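PDB 3EDN: phenazine biosynthesis protein, PhzF family from Bacillus anthracis, which is probably an isomerase of the PhzF family with a diaminopimelate epimerase-like fold, though its own substrate is not established. Local coordinates for residues G133-L138 against L153-G158; H140-E145 against I197-L202; S187-K190 against N194-I197. All coordinates share one frame; numbering follows the deposited sequence.

Overall arrangement
All three contacts lie on the same side of the chain's centre, around helix 135-141 and the strands beside it. Contacts 1 and 2 use the start and the end of that helix, and contacts 2 and 3 share I197 on strand 196-201. Contact 1 is only partly buried, with the exposed K135 at its margin. In contacts 2 and 3 every touching residue is buried. All are mainly apolar. No hydrogen bond joins paired segments; bonds such as the S134 cap lie within one. In contact 2 a serine hydroxyl joins the apolar groups, and in contact 3 a backbone carbonyl does. L138 of contact 1 also packs against I197, tying contacts 1 and 2 together.

Contact 1: residues G133-L138 against L153-G158; sequences GSKEEL and LPIVYG
I155 points its side chain at the first turn of helix 135-141 and meets L138 and K135 there. L138 and I155 approach tip to tip. L138 CD2 lies 3.9 Å from I155 CD1 and equally close to I155 CG2, so a single leucine methyl rests against both branches of the isoleucine. L138 holds CG anti to the backbone N (chi1 178°), which sends the side chain out from the helix toward the 153-158 segment. K135 comes in at a different angle. Its chain crosses that of I155 obliquely, and the touch is made by the aliphatic root: K135 CG is 4.0 Å from I155 CD1. The lysine stays extended beyond CG, and the residue is exposed. I155 CD1 therefore meets two residues three positions apart, on one face of the helix. The contact across the segments is purely van der Waals.

The helix start is held by polar groups of its own. S134 is the N-cap, and E137 N donates to S134 OG at 3.1 Å with a nearly straight N-H...O angle of 165°. L138 N bonds S134 O at 3.0 Å, which fixes the turn that carries both K135 and L138.

I155 lies just before strand 156-159 and bonds F131 through the backbone, next to the antiparallel pairing with strand 127-130. Its side chain also packs on F131 and on V165 of strand 163-168. I155 and V156 point to opposite faces, as in a beta strand: I155 to helix 135-141, V156 to Y239 and Y243 of helix 230-244.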
loop_
_atom_site.group_PDB
_atom_site.type_symbol
_atom_site.label_atom_id
_atom_site.label_comp_id
_atom_site.label_asym_id
_atom_site.label_seq_id
_atom_site.Cartn_x
_atom_site.Cartn_y
_atom_site.Cartn_z
ATOM N N GLY A 133 1.073 39.839 -18.622
ATOM C CA GLY A 133 2.438 40.228 -18.266
ATOM C C GLY A 133 3.227 40.804 -19.425
ATOM O O GLY A 133 2.664 41.167 -20.461
ATOM N N SER A 134 4.543 40.881 -19.255
ATOM C CA SER A 134 5.405 41.452 -20.279
ATOM C C SER A 134 5.824 40.413 -21.311
ATOM O O SER A 134 6.462 39.416 -20.976
ATOM C CB SER A 134 6.653 42.069 -19.644
ATOM O OG SER A 134 7.644 42.309 -20.628
ATOM N N LYS A 135 5.500 40.673 -22.574
ATOM C CA LYS A 135 5.871 39.758 -23.658
ATOM C C LYS A 135 7.376 39.695 -23.855
ATOM O O LYS A 135 7.920 38.628 -24.126
ATOM C CB LYS A 135 5.196 40.166 -24.963
ATOM C CG LYS A 135 3.695 40.096 -24.915
ATOM C CD LYS A 135 3.098 40.564 -26.214
ATOM C CE LYS A 135 1.593 40.674 -26.109
ATOM N NZ LYS A 135 0.976 40.992 -27.426
ATOM N N GLU A 136 8.061 40.828 -23.723
ATOM C CA GLU A 136 9.512 40.797 -23.859
ATOM C C GLU A 136 10.160 39.971 -22.752
ATOM O O GLU A 136 11.096 39.222 -23.016
ATOM C CB GLU A 136 10.131 42.198 -23.935
ATOM C CG GLU A 136 11.624 42.153 -24.263
ATOM C CD GLU A 136 12.205 43.490 -24.700
ATOM O OE1 GLU A 136 11.979 44.502 -23.999
ATOM O OE2 GLU A 136 12.912 43.519 -25.732
ATOM N N GLU A 137 9.672 40.110 -21.517
ATOM C CA GLU A 137 10.235 39.355 -20.393
ATOM C C GLU A 137 9.975 37.861 -20.564
ATOM O O GLU A 137 10.835 37.025 -20.252
ATOM C CB GLU A 137 9.667 39.827 -19.050
ATOM C CG GLU A 137 10.062 41.249 -18.659
ATOM C CD GLU A 137 11.537 41.523 -18.863
ATOM O OE1 GLU A 137 12.371 40.741 -18.357
ATOM O OE2 GLU A 137 11.867 42.520 -19.537
ATOM N N LEU A 138 8.782 37.541 -21.057
ATOM C CA LEU A 138 8.425 36.162 -21.365
ATOM C C LEU A 138 9.345 35.602 -22.440
ATOM O O LEU A 138 9.876 34.499 -22.304
ATOM C CB LEU A 138 6.974 36.095 -21.818
ATOM C CG LEU A 138 6.429 34.724 -22.236
ATOM C CD1 LEU A 138 6.494 33.746 -21.077
ATOM C CD2 LEU A 138 5.004 34.869 -22.741
ATOM N N LEU A 153 -1.530 35.405 -32.733
ATOM C CA LEU A 153 -2.220 34.477 -31.843
ATOM C C LEU A 153 -1.930 34.860 -30.395
ATOM O O LEU A 153 -0.804 35.288 -30.079
ATOM C CB LEU A 153 -1.758 33.033 -32.134
ATOM C CG LEU A 153 -2.256 32.405 -33.448
ATOM C CD1 LEU A 153 -1.700 31.004 -33.624
ATOM C CD2 LEU A 153 -3.769 32.385 -33.472
ATOM N N PRO A 154 -2.935 34.715 -29.515
ATOM C CA PRO A 154 -2.810 35.159 -28.129
ATOM C C PRO A 154 -1.992 34.249 -27.229
ATOM O O PRO A 154 -2.007 33.025 -27.386
ATOM C CB PRO A 154 -4.266 35.225 -27.632
ATOM C CG PRO A 154 -5.005 34.257 -28.481
ATOM C CD PRO A 154 -4.278 34.182 -29.812
ATOM N N ILE A 155 -1.270 34.867 -26.310
ATOM C CA ILE A 155 -0.600 34.146 -25.233
ATOM C C ILE A 155 -1.628 33.970 -24.130
ATOM O O ILE A 155 -2.258 34.947 -23.695
ATOM C CB ILE A 155 0.630 34.906 -24.715
ATOM C CG1 ILE A 155 1.605 35.209 -25.862
ATOM C CG2 ILE A 155 1.312 34.117 -23.599
ATOM C CD1 ILE A 155 2.684 36.256 -25.493
ATOM N N VAL A 156 -1.841 32.727 -23.701
ATOM C CA VAL A 156 -2.841 32.448 -22.682
ATOM C C VAL A 156 -2.350 31.378 -21.723
ATOM O O VAL A 156 -1.526 30.539 -22.082
ATOM C CB VAL A 156 -4.185 31.963 -23.282
ATOM C CG1 VAL A 156 -4.777 33.021 -24.195
ATOM C CG2 VAL A 156 -4.020 30.617 -24.019
ATOM N N TYR A 157 -2.849 31.431 -20.500
ATOM C CA TYR A 157 -2.770 30.308 -19.570
ATOM C C TYR A 157 -3.897 29.381 -19.964
ATOM O O TYR A 157 -5.007 29.843 -20.231
ATOM C CB TYR A 157 -3.052 30.776 -18.138
ATOM C CG TYR A 157 -2.029 31.704 -17.520
ATOM C CD1 TYR A 157 -0.871 31.196 -16.930
ATOM C CD2 TYR A 157 -2.227 33.085 -17.503
ATOM C CE1 TYR A 157 0.083 32.040 -16.346
ATOM C CE2 TYR A 157 -1.285 33.937 -16.926
ATOM C CZ TYR A 157 -0.137 33.403 -16.351
ATOM O OH TYR A 157 0.793 34.228 -15.771
ATOM N N GLY A 158 -3.625 28.081 -19.997
ATOM C CA GLY A 158 -4.652 27.094 -20.309
ATOM C C GLY A 158 -4.519 25.851 -19.442
ATOM O O GLY A 158 -3.423 25.491 -19.017
#

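Contact 2: residues H140-E145 against I197-L202; sequences HSIGLE and IHPICL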
loop_
_atom_site.group_PDB
_atom_site.type_symbol
_atom_site.label_atom_id
_atom_site.label_comp_id
_atom_site.label_asym_id
_atom_site.label_seq_id
_atom_site.Cartn_x
_atom_site.Cartn_y
_atom_site.Cartn_z
ATOM N N HIS A 140 12.339 36.582 -23.245
ATOM C CA HIS A 140 13.672 36.443 -22.694
ATOM C C HIS A 140 13.799 35.204 -21.791
ATOM O O HIS A 140 14.861 34.570 -21.738
ATOM C CB HIS A 140 14.071 37.710 -21.933
ATOM C CG HIS A 140 14.447 38.863 -22.818
ATOM N ND1 HIS A 140 14.620 40.144 -22.333
ATOM C CD2 HIS A 140 14.678 38.931 -24.152
ATOM C CE1 HIS A 140 14.952 40.947 -23.332
ATOM N NE2 HIS A 140 14.990 40.237 -24.447
ATOM N N SER A 141 12.716 34.862 -21.094
ATOM C CA SER A 141 12.740 33.733 -20.142
ATOM C C SER A 141 12.942 32.403 -20.858
ATOM O O SER A 141 13.388 31.423 -20.247
ATOM C CB SER A 141 11.464 33.695 -19.289
ATOM O OG SER A 141 10.357 33.193 -20.010
ATOM N N ILE A 142 12.596 32.374 -22.144
ATOM C CA ILE A 142 12.833 31.196 -22.975
ATOM C C ILE A 142 13.935 31.414 -24.012
ATOM O O ILE A 142 14.027 30.684 -24.996
ATOM C CB ILE A 142 11.527 30.643 -23.623
ATOM C CG1 ILE A 142 10.766 31.702 -24.428
ATOM C CG2 ILE A 142 10.595 30.076 -22.550
ATOM C CD1 ILE A 142 9.484 31.145 -25.077
ATOM N N GLY A 143 14.783 32.416 -23.779
ATOM C CA GLY A 143 15.974 32.600 -24.590
ATOM C C GLY A 143 15.740 33.244 -25.943
ATOM O O GLY A 143 16.577 33.134 -26.834
ATOM N N LEU A 144 14.606 33.932 -26.086
ATOM C CA LEU A 144 14.211 34.545 -27.346
ATOM C C LEU A 144 14.157 36.067 -27.251
ATOM O O LEU A 144 14.371 36.648 -26.185
ATOM C CB LEU A 144 12.834 34.037 -27.758
ATOM C CG LEU A 144 12.729 32.534 -28.012
ATOM C CD1 LEU A 144 11.264 32.209 -28.296
ATOM C CD2 LEU A 144 13.609 32.131 -29.164
ATOM N N GLU A 145 13.862 36.707 -28.379
ATOM C CA GLU A 145 13.568 38.135 -28.379
ATOM C C GLU A 145 12.098 38.326 -28.711
ATOM O O GLU A 145 11.424 37.400 -29.182
ATOM C CB GLU A 145 14.463 38.910 -29.360
ATOM C CG GLU A 145 15.957 38.781 -29.098
ATOM C CD GLU A 145 16.396 39.470 -27.813
ATOM O OE1 GLU A 145 15.666 40.367 -27.331
ATOM O OE2 GLU A 145 17.477 39.113 -27.284
ATOM N N ILE A 197 5.528 26.439 -19.137
ATOM C CA ILE A 197 5.435 27.227 -20.363
ATOM C C ILE A 197 5.549 26.329 -21.591
ATOM O O ILE A 197 6.512 25.571 -21.730
ATOM C CB ILE A 197 6.512 28.353 -20.428
ATOM C CG1 ILE A 197 6.330 29.316 -19.247
ATOM C CG2 ILE A 197 6.394 29.107 -21.772
ATOM C CD1 ILE A 197 7.342 30.469 -19.202
ATOM N N HIS A 198 4.554 26.432 -22.478
ATOM C CA HIS A 198 4.477 25.537 -23.619
ATOM C C HIS A 198 4.346 26.306 -24.938
ATOM O O HIS A 198 3.230 26.513 -25.452
ATOM C CB HIS A 198 3.289 24.587 -23.456
ATOM C CG HIS A 198 3.429 23.336 -24.266
ATOM N ND1 HIS A 198 3.812 22.135 -23.713
ATOM C CD2 HIS A 198 3.300 23.115 -25.597
ATOM C CE1 HIS A 198 3.872 21.215 -24.659
ATOM N NE2 HIS A 198 3.584 21.786 -25.816
ATOM N N PRO A 199 5.485 26.736 -25.494
ATOM C CA PRO A 199 5.459 27.452 -26.769
ATOM C C PRO A 199 4.964 26.562 -27.897
ATOM O O PRO A 199 5.176 25.341 -27.872
ATOM C CB PRO A 199 6.921 27.843 -26.985
ATOM C CG PRO A 199 7.549 27.782 -25.607
ATOM C CD PRO A 199 6.843 26.620 -24.940
ATOM N N ILE A 200 4.286 27.166 -28.867
ATOM C CA ILE A 200 3.693 26.426 -29.971
ATOM C C ILE A 200 3.901 27.139 -31.307
ATOM O O ILE A 200 4.150 28.357 -31.349
ATOM C CB ILE A 200 2.173 26.182 -29.776
ATOM C CG1 ILE A 200 1.392 27.506 -29.812
ATOM C CG2 ILE A 200 1.926 25.413 -28.488
ATOM C CD1 ILE A 200 -0.091 27.356 -29.944
ATOM N N CYS A 201 3.848 26.370 -32.388
ATOM C CA CYS A 201 3.685 26.964 -33.726
ATOM C C CYS A 201 2.930 26.008 -34.643
ATOM O O CYS A 201 2.802 24.816 -34.343
ATOM C CB CYS A 201 5.022 27.363 -34.346
ATOM S SG CYS A 201 6.197 26.009 -34.529
ATOM N N LEU A 202 2.396 26.514 -35.755
ATOM C CA LEU A 202 1.630 25.653 -36.655
ATOM C C LEU A 202 2.516 24.897 -37.648
ATOM O O LEU A 202 2.103 23.850 -38.171
ATOM C CB LEU A 202 0.556 26.444 -37.411
ATOM C CG LEU A 202 -0.528 27.075 -36.525
ATOM C CD1 LEU A 202 -1.627 27.713 -37.393
ATOM C CD2 LEU A 202 -1.103 26.062 -35.546
#
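I197 opens this part of strand 196-201 by turning its side chain toward the end of helix 135-141. Its CD1 lies 4.1 Å from S141 OG. That hydroxyl is bonded to L138 O, one turn back in the helix, so its polar end is satisfied while its flank meets a methyl. I197 CG2 faces I142 CG2 more loosely, at 4.4 Å.

H198 turns from the helix end. Its ND1 is hydrogen-bonded to ND1 of H215, and its side chain packs on A232 and M236 of helix 230-244. The alternation is that of a beta strand between two layers, as fits the diaminopimelate epimerase-like fold, in which strands wrap a helix.

P199 returns to the side of I197. Its CG meets I142 CD1 at 3.9 Å, and the two side chains run alongside each other in opposite senses. I142 has CG1 between its backbone N and carbonyl carbon (chi1 55°) and is extended beyond it (chi2 179°), which carries CD1 to the proline ring. M178 and F216 touch both partners. I142 directly precedes G143, the C-prime residue, with positive phi, of the Schellman motif that ends the helix. G143 N bonds H140 O at 3.0 Å, and L144 N bonds A139 O. H140 NE2 also donates to E145 OE1 at 3.0 Å. The oxygen lies in the histidine ring plane, but the donor sits 42° out of the carboxylate plane.

Further along, I200 packs on M236 and Y239 of helix 230-244. C201 turns to L172 and C175 of helix 172-177.

Contact 3: residues S187-K190 against N194-I197; sequences SVLK and NASI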
loop_
_atom_site.group_PDB
_atom_site.type_symbol
_atom_site.label_atom_id
_atom_site.label_comp_id
_atom_site.label_asym_id
_atom_site.label_seq_id
_atom_site.Cartn_x
_atom_site.Cartn_y
_atom_site.Cartn_z
ATOM N N SER A 187 8.435 35.136 -11.887
ATOM C CA SER A 187 8.450 36.599 -11.933
ATOM C C SER A 187 7.725 37.140 -13.159
ATOM O O SER A 187 7.210 38.262 -13.136
ATOM C CB SER A 187 9.883 37.143 -11.873
ATOM O OG SER A 187 10.602 36.833 -13.056
ATOM N N VAL A 188 7.683 36.337 -14.221
ATOM C CA VAL A 188 7.035 36.726 -15.469
ATOM C C VAL A 188 5.557 36.357 -15.445
ATOM O O VAL A 188 4.721 37.079 -15.981
ATOM C CB VAL A 188 7.697 36.048 -16.690
ATOM C CG1 VAL A 188 6.925 36.373 -17.970
ATOM C CG2 VAL A 188 9.163 36.469 -16.814
ATOM N N LEU A 189 5.244 35.233 -14.810
ATOM C CA LEU A 189 3.881 34.691 -14.795
ATOM C C LEU A 189 3.114 35.068 -13.533
ATOM O O LEU A 189 2.820 34.205 -12.711
ATOM C CB LEU A 189 3.918 33.162 -14.924
ATOM C CG LEU A 189 4.700 32.598 -16.119
ATOM C CD1 LEU A 189 4.777 31.080 -16.052
ATOM C CD2 LEU A 189 4.090 33.060 -17.438
ATOM N N LYS A 190 2.775 36.350 -13.398
ATOM C CA LYS A 190 2.180 36.868 -12.157
ATOM C C LYS A 190 0.908 36.130 -11.739
ATOM O O LYS A 190 0.719 35.805 -10.559
ATOM C CB LYS A 190 1.865 38.359 -12.294
ATOM C CG LYS A 190 3.013 39.200 -12.798
ATOM C CD LYS A 190 4.205 39.131 -11.867
ATOM C CE LYS A 190 5.209 40.213 -12.219
ATOM N NZ LYS A 190 6.347 40.222 -11.263
ATOM N N ASN A 194 3.359 29.295 -10.861
ATOM C CA ASN A 194 3.878 27.935 -10.935
ATOM C C ASN A 194 3.482 27.194 -12.207
ATOM O O ASN A 194 3.646 25.985 -12.288
ATOM C CB ASN A 194 3.468 27.117 -9.701
ATOM C CG ASN A 194 2.005 26.717 -9.717
ATOM O OD1 ASN A 194 1.142 27.458 -10.203
ATOM N ND2 ASN A 194 1.714 25.535 -9.171
ATOM N N ALA A 195 2.966 27.916 -13.201
ATOM C CA ALA A 195 2.616 27.275 -14.478
ATOM C C ALA A 195 3.860 26.860 -15.248
ATOM O O ALA A 195 4.905 27.491 -15.144
ATOM C CB ALA A 195 1.765 28.208 -15.331
ATOM N N SER A 196 3.738 25.797 -16.048
ATOM C CA SER A 196 4.752 25.482 -17.041
ATOM C C SER A 196 4.550 26.418 -18.236
ATOM O O SER A 196 3.530 27.119 -18.327
ATOM C CB SER A 196 4.575 24.043 -17.507
ATOM O OG SER A 196 3.230 23.838 -17.904
ATOM N N ILE A 197 5.528 26.439 -19.137
ATOM C CA ILE A 197 5.435 27.227 -20.363
ATOM C C ILE A 197 5.549 26.329 -21.591
ATOM O O ILE A 197 6.512 25.571 -21.730
ATOM C CB ILE A 197 6.512 28.353 -20.428
ATOM C CG1 ILE A 197 6.330 29.316 -19.247
ATOM C CG2 ILE A 197 6.394 29.107 -21.772
ATOM C CD1 ILE A 197 7.342 30.469 -19.202
#
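The flat group that L189 meets is the peptide carbonyl of A195, and the touch comes from one side of its plane. L189 CD1 sits 3.7 Å from A195 O, well out of the plane of the carbonyl.

The same methyl serves the rest of the contact. L189 CD1 is 4.2 Å from A195 CB and 4.0 Å from I197 CG1. L189 and I197 lie at an angle to each other, so the leucine methyl meets the flank of the isoleucine chain, with I197 CD1 also near. L189 has CG anti to its carbonyl carbon (chi1 -54°) and CD1 anti to CA (chi2 174°), so the chain reaches out extended to these partners.

The contact closes a short connection. The chain leaves helix 185-188, turns back, and enters strand 196-201. A195, just before the strand, and I197 within it point to L189; between them S196 points away, its OG bonded to T164 OG1 on the parallel strand 163-168.

V165 of that strand packs on both L189 and A195, and F131 also touches L189. On the helix side, K190 NZ makes a weak hydrogen bond to S187 O at 2.8 Å, while S187 OG is bonded to V184 O.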